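Arabinan endo-1,5-alpha-l-arabinosidase A (Cellvibrio cellulosa, PDB 1GYH) cleaves alpha-1,5-linked L-arabinofuranosyl bonds of linear arabinan, releasing almost exclusively arabinotriose during breakdown of the plant cell wall. Local coordinates at residues G200-L205 with R226-T231; K271-L276 with I291-W296. All blocks are in the same frame, centred on the assembly; numbering follows the deposited sequence.

Contact 1. Residues G200-L205 with R226-T231; sequences GDYYYL and RSKQVT
In one four-stranded antiparallel blade of the propeller, strand 202-209 pairs with strand 221-227, and the ring of Tyr202 is gripped across this hairpin between Arg226 and Lys228. Arg226 CD lies 3.7 Å from the Tyr202 ring centroid and only 9° off the ring normal, a CH-pi contact over the middle of the face. Farther out the guanidinium stacks on the same face, its plane 19° from that of the ring; the guanidinium carbon, CZ of Arg226, is 4.5 Å from the Tyr202 centroid, a cation-pi geometry as well as a stack. The arginine chain is extended from CG to NE (chi2 -173°), which lays it along the ring from CD1 toward CZ. On the opposite face Lys228 CE sits 3.9 Å from the Tyr202 centroid, nearer the phenol end. One water joins Tyr202 OH to Arg226 NH2, while Arg226 NH1 is hydrogen-bonded to the carbonyl of Glu299.

The blade's backbone pairing is seen at Tyr203 and Ser227, an antiparallel hydrogen-bonded pair: Tyr203 N to Ser227 O and Ser227 N to Tyr203 O both measure 2.9 Å, with nearly straight N-H...O angles. The neighbouring non-hydrogen-bonded pair, Tyr204 with Arg226, puts Arg226 CB 3.7 Å from Tyr204 CD2, over one face of that ring.

Tyr203 projects from the other side of the sheet, against the chain leaving strand 221-227. Val230 CB stands over the centre of its ring, 3.9 Å from the Tyr203 centroid, and the carbonyl oxygens of Ser227 and Lys228 lie at the ring's edge. The bend in that chain is tied by Ser227 OG, which donates to a lone pair of Gln229 O at 2.7 Å.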
ATOM      1  N   GLY A 200      18.708  -6.794   5.041  1.00 14.95           N
ATOM      2  CA  GLY A 200      19.724  -7.172   6.024  1.00 15.30           C
ATOM      3  C   GLY A 200      19.122  -7.761   7.289  1.00 14.96           C
ATOM      4  O   GLY A 200      18.308  -8.687   7.227  1.00 15.47           O
ATOM      5  N   ASP A 201      19.517  -7.239   8.441  1.00 15.49           N
ATOM      6  CA  ASP A 201      19.055  -7.768   9.720  1.00 15.94           C
ATOM      7  C   ASP A 201      17.750  -7.113  10.250  1.00 15.89           C
ATOM      8  O   ASP A 201      17.277  -7.470  11.338  1.00 16.63           O
ATOM      9  CB  ASP A 201      20.146  -7.612  10.787  1.00 17.34           C
ATOM     10  CG  ASP A 201      21.423  -8.363  10.436  1.00 19.06           C
ATOM     11  OD1 ASP A 201      21.354  -9.448   9.788  1.00 20.32           O
ATOM     12  OD2 ASP A 201      22.535  -7.922  10.778  1.00 22.94           O
ATOM     13  N   TYR A 202      17.153  -6.216   9.479  1.00 14.07           N
ATOM     14  CA  TYR A 202      15.981  -5.490   9.933  1.00 13.56           C
ATOM     15  C   TYR A 202      14.792  -5.581   8.981  1.00 13.58           C
ATOM     16  O   TYR A 202      14.954  -5.775   7.759  1.00 11.72           O
ATOM     17  CB  TYR A 202      16.316  -4.023  10.085  1.00 13.12           C
ATOM     18  CG  TYR A 202      17.211  -3.677  11.234  1.00 17.36           C
ATOM     19  CD1 TYR A 202      16.703  -3.478  12.506  1.00 17.50           C
ATOM     20  CD2 TYR A 202      18.586  -3.514  11.040  1.00 19.25           C
ATOM     21  CE1 TYR A 202      17.536  -3.132  13.557  1.00 19.84           C
ATOM     22  CE2 TYR A 202      19.423  -3.155  12.096  1.00 19.80           C
ATOM     23  CZ  TYR A 202      18.890  -2.980  13.338  1.00 19.81           C
ATOM     24  OH  TYR A 202      19.701  -2.634  14.387  1.00 21.71           O
ATOM     25  N   TYR A 203      13.602  -5.437   9.591  1.00 13.01           N
ATOM     26  CA  TYR A 203      12.370  -5.131   8.880  1.00 13.29           C
ATOM     27  C   TYR A 203      12.193  -3.613   8.885  1.00 13.56           C
ATOM     28  O   TYR A 203      12.303  -2.982   9.937  1.00 14.63           O
ATOM     29  CB  TYR A 203      11.166  -5.789   9.542  1.00 12.23           C
ATOM     30  CG  TYR A 203      11.140  -7.279   9.421  1.00 12.48           C
ATOM     31  CD1 TYR A 203      11.855  -8.076  10.319  1.00 13.00           C
ATOM     32  CD2 TYR A 203      10.444  -7.915   8.392  1.00 12.76           C
ATOM     33  CE1 TYR A 203      11.854  -9.464  10.204  1.00 11.04           C
ATOM     34  CE2 TYR A 203      10.452  -9.289   8.266  1.00 11.94           C
ATOM     35  CZ  TYR A 203      11.148 -10.060   9.179  1.00 11.60           C
ATOM     36  OH  TYR A 203      11.173 -11.432   9.070  1.00 12.75           O
ATOM     37  N   TYR A 204      11.926  -3.036   7.724  1.00 13.55           N
ATOM     38  CA  TYR A 204      11.685  -1.594   7.622  1.00 13.38           C
ATOM     39  C   TYR A 204      10.196  -1.321   7.347  1.00 13.33           C
ATOM     40  O   TYR A 204       9.658  -1.795   6.353  1.00 13.04           O
ATOM     41  CB  TYR A 204      12.533  -0.929   6.541  1.00 13.40           C
ATOM     42  CG  TYR A 204      14.026  -0.976   6.877  1.00 12.95           C
ATOM     43  CD1 TYR A 204      14.762  -2.143   6.684  1.00 12.34           C
ATOM     44  CD2 TYR A 204      14.673   0.128   7.419  1.00 11.84           C
ATOM     45  CE1 TYR A 204      16.133  -2.185   7.002  1.00 13.26           C
ATOM     46  CE2 TYR A 204      16.055   0.072   7.767  1.00 13.15           C
ATOM     47  CZ  TYR A 204      16.764  -1.071   7.549  1.00 13.36           C
ATOM     48  OH  TYR A 204      18.105  -1.123   7.912  1.00 14.57           O
ATOM     49  N   LEU A 205       9.587  -0.524   8.224  1.00 13.36           N
ATOM     50  CA  LEU A 205       8.169  -0.109   8.098  1.00 12.91           C
ATOM     51  C   LEU A 205       8.140   1.271   7.517  1.00 13.09           C
ATOM     52  O   LEU A 205       8.633   2.235   8.143  1.00 13.76           O
ATOM     53  CB  LEU A 205       7.468  -0.131   9.464  1.00 13.51           C
ATOM     54  CG  LEU A 205       6.049   0.505   9.509  1.00 12.82           C
ATOM     55  CD1 LEU A 205       5.134  -0.174   8.563  1.00 13.95           C
ATOM     56  CD2 LEU A 205       5.525   0.444  10.920  1.00 14.47           C
ATOM     57  N   ARG A 226      12.465   0.948  11.899  1.00 13.41           N
ATOM     58  CA  ARG A 226      13.017  -0.395  11.699  1.00 14.21           C
ATOM     59  C   ARG A 226      12.982  -1.222  12.971  1.00 14.08           C
ATOM     60  O   ARG A 226      13.060  -0.680  14.103  1.00 14.79           O
ATOM     61  CB  ARG A 226      14.433  -0.326  11.079  1.00 13.53           C
ATOM     62  CG  ARG A 226      15.550  -0.078  12.086  1.00 13.72           C
ATOM     63  CD  ARG A 226      16.952   0.156  11.470  1.00 14.17           C
ATOM     64  NE  ARG A 226      17.947   0.516  12.489  1.00 12.13           N
ATOM     65  CZ  ARG A 226      19.150   1.027  12.204  1.00 14.24           C
ATOM     66  NH1 ARG A 226      19.508   1.209  10.937  1.00 14.67           N
ATOM     67  NH2 ARG A 226      20.000   1.343  13.167  1.00 14.88           N
ATOM     68  N   SER A 227      12.821  -2.535  12.788  1.00 14.20           N
ATOM     69  CA  SER A 227      12.718  -3.489  13.901  1.00 14.67           C
ATOM     70  C   SER A 227      13.487  -4.776  13.588  1.00 14.80           C
ATOM     71  O   SER A 227      13.545  -5.220  12.437  1.00 14.78           O
ATOM     72  CB  SER A 227      11.231  -3.848  14.150  1.00 15.15           C
ATOM     73  OG  SER A 227      11.056  -4.842  15.136  1.00 14.50           O
ATOM     74  N   LYS A 228      14.066  -5.398  14.601  1.00 15.19           N
ATOM     75  CA  LYS A 228      14.663  -6.730  14.410  1.00 15.94           C
ATOM     76  C   LYS A 228      13.616  -7.816  14.107  1.00 15.12           C
ATOM     77  O   LYS A 228      13.861  -8.686  13.248  1.00 14.09           O
ATOM     78  CB  LYS A 228      15.586  -7.151  15.596  1.00 17.29           C
ATOM     79  CG  LYS A 228      16.974  -6.426  15.650  1.00 21.92           C
ATOM     80  CD  LYS A 228      18.003  -6.887  14.540  1.00 25.79           C
ATOM     81  CE  LYS A 228      19.392  -6.173  14.674  1.00 28.52           C
ATOM     82  NZ  LYS A 228      20.551  -7.053  15.121  1.00 31.26           N
ATOM     83  N   GLN A 229      12.445  -7.767  14.744  1.00 14.20           N
ATOM     84  CA  GLN A 229      11.382  -8.749  14.467  1.00 12.84           C
ATOM     85  C   GLN A 229      10.208  -8.103  13.733  1.00 13.26           C
ATOM     86  O   GLN A 229       9.970  -6.899  13.855  1.00 12.27           O
ATOM     87  CB  GLN A 229      10.855  -9.372  15.749  1.00 13.05           C
ATOM     88  CG  GLN A 229      11.944  -9.972  16.641  1.00 14.42           C
ATOM     89  CD  GLN A 229      12.773 -11.062  15.994  1.00 17.69           C
ATOM     90  OE1 GLN A 229      13.921 -11.328  16.432  1.00 20.57           O
ATOM     91  NE2 GLN A 229      12.215 -11.719  14.998  1.00 12.58           N
ATOM     92  N   VAL A 230       9.487  -8.890  12.951  1.00 12.35           N
ATOM     93  CA  VAL A 230       8.412  -8.312  12.137  1.00 13.35           C
ATOM     94  C   VAL A 230       7.278  -7.679  13.003  1.00 13.12           C
ATOM     95  O   VAL A 230       6.638  -6.727  12.552  1.00 13.10           O
ATOM     96  CB  VAL A 230       7.826  -9.339  11.161  1.00 12.56           C
ATOM     97  CG1 VAL A 230       6.967 -10.361  11.882  1.00 13.36           C
ATOM     98  CG2 VAL A 230       7.079  -8.637  10.058  1.00 14.49           C
ATOM     99  N   THR A 231       7.108  -8.203  14.217  1.00 13.07           N
ATOM    100  CA  THR A 231       6.092  -7.787  15.172  1.00 14.24           C
ATOM    101  C   THR A 231       6.458  -6.546  16.014  1.00 14.88           C
ATOM    102  O   THR A 231       5.717  -6.206  16.947  1.00 16.88           O
ATOM    103  CB  THR A 231       5.729  -8.941  16.118  1.00 14.39           C
ATOM    104  OG1 THR A 231       6.914  -9.521  16.710  1.00 15.04           O
ATOM    105  CG2 THR A 231       5.103 -10.090  15.406  1.00 16.58           C
TER
HETATM  106  O   HOH W   1      22.501  -5.931  13.469  1.00 44.11           O
HETATM  107  O   HOH W   2      19.345   0.076  16.042  1.00 35.36           O

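Contact 2. Residues K271-L276 with I291-W296; sequences KDYLVL and ILNLHW
Asp272 and Trp296 meet at the open end of a beta hairpin, strands 271-280 and 286-296, the two middle strands of a four-stranded propeller blade. The backbone bonds define the pairing. Leu274 and Leu292 form an antiparallel hydrogen-bonded pair, with Leu292 N 2.9 Å from Leu274 O and the reciprocal bond equally straight. Beyond it Leu294 N donates to Asp272 O at 3.0 Å, but from well above the carbonyl plane.

Two waters add bridges: one donates to both Asp272 O and Asn293 OD1, the other accepts from Asp272 N and donates to Leu294 O.

Apolar contacts fall on both faces. On that of Tyr273 and Ile291, Ile291 CG2 approaches Tyr273 CD2 at 4.1 Å; on that of Leu274 and Leu292, Leu292 CD1 meets Leu276 CG at 4.3 Å. Asn293 sets a polar group beside the Tyr273 ring, its amide turned obliquely and OD1 3.5 Å from Tyr273 CE2.

The polar side-chain bond is Asp272 with Trp296. Asp272 CG lies anti to its carbonyl carbon (chi1 -51°), which sends the carboxylate toward the indole. Lys199 forms a salt bridge with Asp272 OD2, and Thr267 OG1 holds OD1, gripping both oxygens. Indole and carboxylate planes stand 88° apart; Trp296 NE1 reaches Asp272 OD2 from the anti side at 2.9 Å, somewhat out of both planes, with an N-H...O angle of 143°.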
ATOM      1  N   LYS A 271      18.950  -5.366  -6.453  1.00 15.38           N
ATOM      2  CA  LYS A 271      18.888  -3.916  -6.200  1.00 15.35           C
ATOM      3  C   LYS A 271      17.510  -3.539  -5.643  1.00 15.06           C
ATOM      4  O   LYS A 271      16.539  -4.260  -5.850  1.00 14.32           O
ATOM      5  CB  LYS A 271      19.119  -3.153  -7.485  1.00 16.19           C
ATOM      6  CG  LYS A 271      20.549  -3.224  -7.973  1.00 20.19           C
ATOM      7  CD  LYS A 271      20.646  -2.754  -9.412  1.00 24.20           C
ATOM      8  CE  LYS A 271      20.387  -1.232  -9.528  1.00 26.05           C
ATOM      9  NZ  LYS A 271      21.325  -0.438  -8.685  1.00 25.81           N
ATOM     10  N   ASP A 272      17.423  -2.396  -4.976  1.00 14.77           N
ATOM     11  CA  ASP A 272      16.186  -2.050  -4.272  1.00 15.66           C
ATOM     12  C   ASP A 272      15.510  -0.821  -4.877  1.00 15.57           C
ATOM     13  O   ASP A 272      16.197   0.100  -5.374  1.00 15.17           O
ATOM     14  CB  ASP A 272      16.481  -1.800  -2.812  1.00 15.28           C
ATOM     15  CG  ASP A 272      17.283  -2.938  -2.155  1.00 15.68           C
ATOM     16  OD1 ASP A 272      16.994  -4.150  -2.366  1.00 14.57           O
ATOM     17  OD2 ASP A 272      18.214  -2.662  -1.358  1.00 17.16           O
ATOM     18  N   TYR A 273      14.168  -0.796  -4.778  1.00 15.83           N
ATOM     19  CA  TYR A 273      13.337   0.192  -5.464  1.00 14.67           C
ATOM     20  C   TYR A 273      12.176   0.640  -4.564  1.00 14.67           C
ATOM     21  O   TYR A 273      11.568  -0.144  -3.852  1.00 15.25           O
ATOM     22  CB  TYR A 273      12.815  -0.367  -6.788  1.00 14.25           C
ATOM     23  CG  TYR A 273      13.934  -0.771  -7.787  1.00 15.62           C
ATOM     24  CD1 TYR A 273      14.497  -2.043  -7.734  1.00 18.18           C
ATOM     25  CD2 TYR A 273      14.397   0.112  -8.772  1.00 17.14           C
ATOM     26  CE1 TYR A 273      15.512  -2.433  -8.623  1.00 15.87           C
ATOM     27  CE2 TYR A 273      15.418  -0.260  -9.683  1.00 15.18           C
ATOM     28  CZ  TYR A 273      15.948  -1.545  -9.603  1.00 16.45           C
ATOM     29  OH  TYR A 273      16.911  -1.983 -10.488  1.00 15.92           O
ATOM     30  N   LEU A 274      11.926   1.926  -4.582  1.00 14.19           N
ATOM     31  CA  LEU A 274      10.783   2.560  -3.915  1.00 13.81           C
ATOM     32  C   LEU A 274       9.739   2.939  -5.019  1.00 13.81           C
ATOM     33  O   LEU A 274      10.105   3.540  -6.025  1.00 14.37           O
ATOM     34  CB  LEU A 274      11.265   3.826  -3.219  1.00 13.71           C
ATOM     35  CG  LEU A 274      10.188   4.550  -2.369  1.00 15.19           C
ATOM     36  CD1 LEU A 274       9.841   3.802  -1.157  1.00 19.51           C
ATOM     37  CD2 LEU A 274      10.652   5.935  -1.983  1.00 17.69           C
ATOM     38  N   VAL A 275       8.469   2.585  -4.810  1.00 13.09           N
ATOM     39  CA  VAL A 275       7.372   2.751  -5.815  1.00 12.80           C
ATOM     40  C   VAL A 275       6.279   3.600  -5.119  1.00 13.33           C
ATOM     41  O   VAL A 275       5.849   3.269  -4.028  1.00 12.77           O
ATOM     42  CB  VAL A 275       6.815   1.391  -6.271  1.00 13.16           C
ATOM     43  CG1 VAL A 275       5.720   1.511  -7.370  1.00 12.88           C
ATOM     44  CG2 VAL A 275       7.929   0.538  -6.867  1.00 13.41           C
ATOM     45  N   LEU A 276       5.886   4.705  -5.722  1.00 13.29           N
ATOM     46  CA  LEU A 276       4.938   5.638  -5.080  1.00 13.42           C
ATOM     47  C   LEU A 276       4.160   6.487  -6.098  1.00 12.97           C
ATOM     48  O   LEU A 276       4.453   6.462  -7.303  1.00 11.67           O
ATOM     49  CB  LEU A 276       5.684   6.561  -4.103  1.00 13.32           C
ATOM     50  CG  LEU A 276       6.812   7.480  -4.595  1.00 17.02           C
ATOM     51  CD1 LEU A 276       6.256   8.656  -5.384  1.00 21.23           C
ATOM     52  CD2 LEU A 276       7.572   8.042  -3.431  1.00 21.10           C
ATOM     53  N   ILE A 291       9.072   5.547  -9.744  1.00 13.56           N
ATOM     54  CA  ILE A 291       9.956   4.479  -9.245  1.00 14.00           C
ATOM     55  C   ILE A 291      11.347   5.115  -9.040  1.00 14.15           C
ATOM     56  O   ILE A 291      11.886   5.756  -9.956  1.00 13.40           O
ATOM     57  CB  ILE A 291      10.059   3.324 -10.262  1.00 14.28           C
ATOM     58  CG1 ILE A 291       8.673   2.773 -10.586  1.00 13.42           C
ATOM     59  CG2 ILE A 291      11.010   2.223  -9.721  1.00 15.23           C
ATOM     60  CD1 ILE A 291       8.637   1.654 -11.547  1.00 12.18           C
ATOM     61  N   LEU A 292      11.869   5.009  -7.820  1.00 14.66           N
ATOM     62  CA  LEU A 292      13.140   5.608  -7.418  1.00 14.65           C
ATOM     63  C   LEU A 292      14.095   4.521  -6.949  1.00 14.45           C
ATOM     64  O   LEU A 292      13.657   3.501  -6.387  1.00 12.58           O
ATOM     65  CB  LEU A 292      12.973   6.594  -6.259  1.00 16.68           C
ATOM     66  CG  LEU A 292      12.124   7.868  -6.522  1.00 15.65           C
ATOM     67  CD1 LEU A 292      10.741   7.513  -6.342  1.00 22.26           C
ATOM     68  CD2 LEU A 292      12.473   8.992  -5.515  1.00 20.46           C
ATOM     69  N   ASN A 293      15.391   4.734  -7.183  1.00 14.10           N
ATOM     70  CA  ASN A 293      16.415   3.806  -6.654  1.00 13.88           C
ATOM     71  C   ASN A 293      16.560   4.008  -5.157  1.00 13.99           C
ATOM     72  O   ASN A 293      16.697   5.122  -4.668  1.00 13.96           O
ATOM     73  CB  ASN A 293      17.760   3.986  -7.400  1.00 13.95           C
ATOM     74  CG  ASN A 293      17.638   3.708  -8.894  1.00 13.82           C
ATOM     75  OD1 ASN A 293      17.410   2.558  -9.306  1.00 13.86           O
ATOM     76  ND2 ASN A 293      17.746   4.777  -9.726  1.00 12.91           N
ATOM     77  N   LEU A 294      16.486   2.913  -4.415  1.00 14.44           N
ATOM     78  CA  LEU A 294      16.527   2.925  -2.975  1.00 14.98           C
ATOM     79  C   LEU A 294      17.955   2.565  -2.526  1.00 15.27           C
ATOM     80  O   LEU A 294      18.418   1.423  -2.751  1.00 14.81           O
ATOM     81  CB  LEU A 294      15.501   1.922  -2.426  1.00 14.95           C
ATOM     82  CG  LEU A 294      15.130   1.905  -0.935  1.00 15.93           C
ATOM     83  CD1 LEU A 294      14.736   3.264  -0.405  1.00 15.26           C
ATOM     84  CD2 LEU A 294      13.961   0.884  -0.754  1.00 17.15           C
ATOM     85  N   HIS A 295      18.612   3.521  -1.876  1.00 14.47           N
ATOM     86  CA  HIS A 295      19.985   3.348  -1.308  1.00 15.41           C
ATOM     87  C   HIS A 295      19.951   3.199   0.227  1.00 15.48           C
ATOM     88  O   HIS A 295      18.899   3.361   0.843  1.00 15.43           O
ATOM     89  CB  HIS A 295      20.899   4.534  -1.691  1.00 15.85           C
ATOM     90  CG  HIS A 295      20.918   4.804  -3.157  1.00 19.11           C
ATOM     91  ND1 HIS A 295      20.087   5.734  -3.751  1.00 23.30           N
ATOM     92  CD2 HIS A 295      21.586   4.196  -4.162  1.00 20.07           C
ATOM     93  CE1 HIS A 295      20.276   5.708  -5.058  1.00 20.91           C
ATOM     94  NE2 HIS A 295      21.172   4.778  -5.335  1.00 23.21           N
ATOM     95  N   TRP A 296      21.101   2.863   0.824  1.00 14.43           N
ATOM     96  CA  TRP A 296      21.228   2.666   2.279  1.00 14.40           C
ATOM     97  C   TRP A 296      22.476   3.362   2.781  1.00 14.67           C
ATOM     98  O   TRP A 296      23.553   3.180   2.220  1.00 15.21           O
ATOM     99  CB  TRP A 296      21.223   1.155   2.639  1.00 14.50           C
ATOM    100  CG  TRP A 296      20.055   0.446   2.002  1.00 15.23           C
ATOM    101  CD1 TRP A 296      19.989   0.013   0.722  1.00 16.07           C
ATOM    102  CD2 TRP A 296      18.759   0.207   2.573  1.00 14.72           C
ATOM    103  NE1 TRP A 296      18.746  -0.511   0.456  1.00 16.12           N
ATOM    104  CE2 TRP A 296      17.966  -0.394   1.573  1.00 15.23           C
ATOM    105  CE3 TRP A 296      18.177   0.453   3.829  1.00 15.41           C
ATOM    106  CZ2 TRP A 296      16.659  -0.793   1.792  1.00 16.27           C
ATOM    107  CZ3 TRP A 296      16.868   0.074   4.039  1.00 15.92           C
ATOM    108  CH2 TRP A 296      16.123  -0.537   3.029  1.00 17.35           C
TER
HETATM  109  O   HOH W   3      18.093   0.603  -7.506  1.00 27.00           O
HETATM  110  O   HOH W   4      19.747  -0.633  -4.041  1.00 43.87           O

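Overall arrangement
The two contacts follow one another in sequence, without overlap, and each pairs the two middle strands of its own four-stranded antiparallel sheet: 202-209 with 221-227, then 271-280 with 286-296. These are consecutive blades of the five-bladed propeller, and the contact centres lie about 17 Å apart. Direct packing bridges the gap, Tyr204 CZ standing 3.7 Å from Trp296 CZ3 with the rings edge-to-face. Lys199 belongs to strand 191-199 of contact 1's sheet, which makes its bond to contact 2 one between blades. Contact 1 lies away from the substrate-binding and catalytic residues, whereas Leu276 of contact 2 comes within about 7 Å, side chain to side chain, of the probable calcium ligand His262.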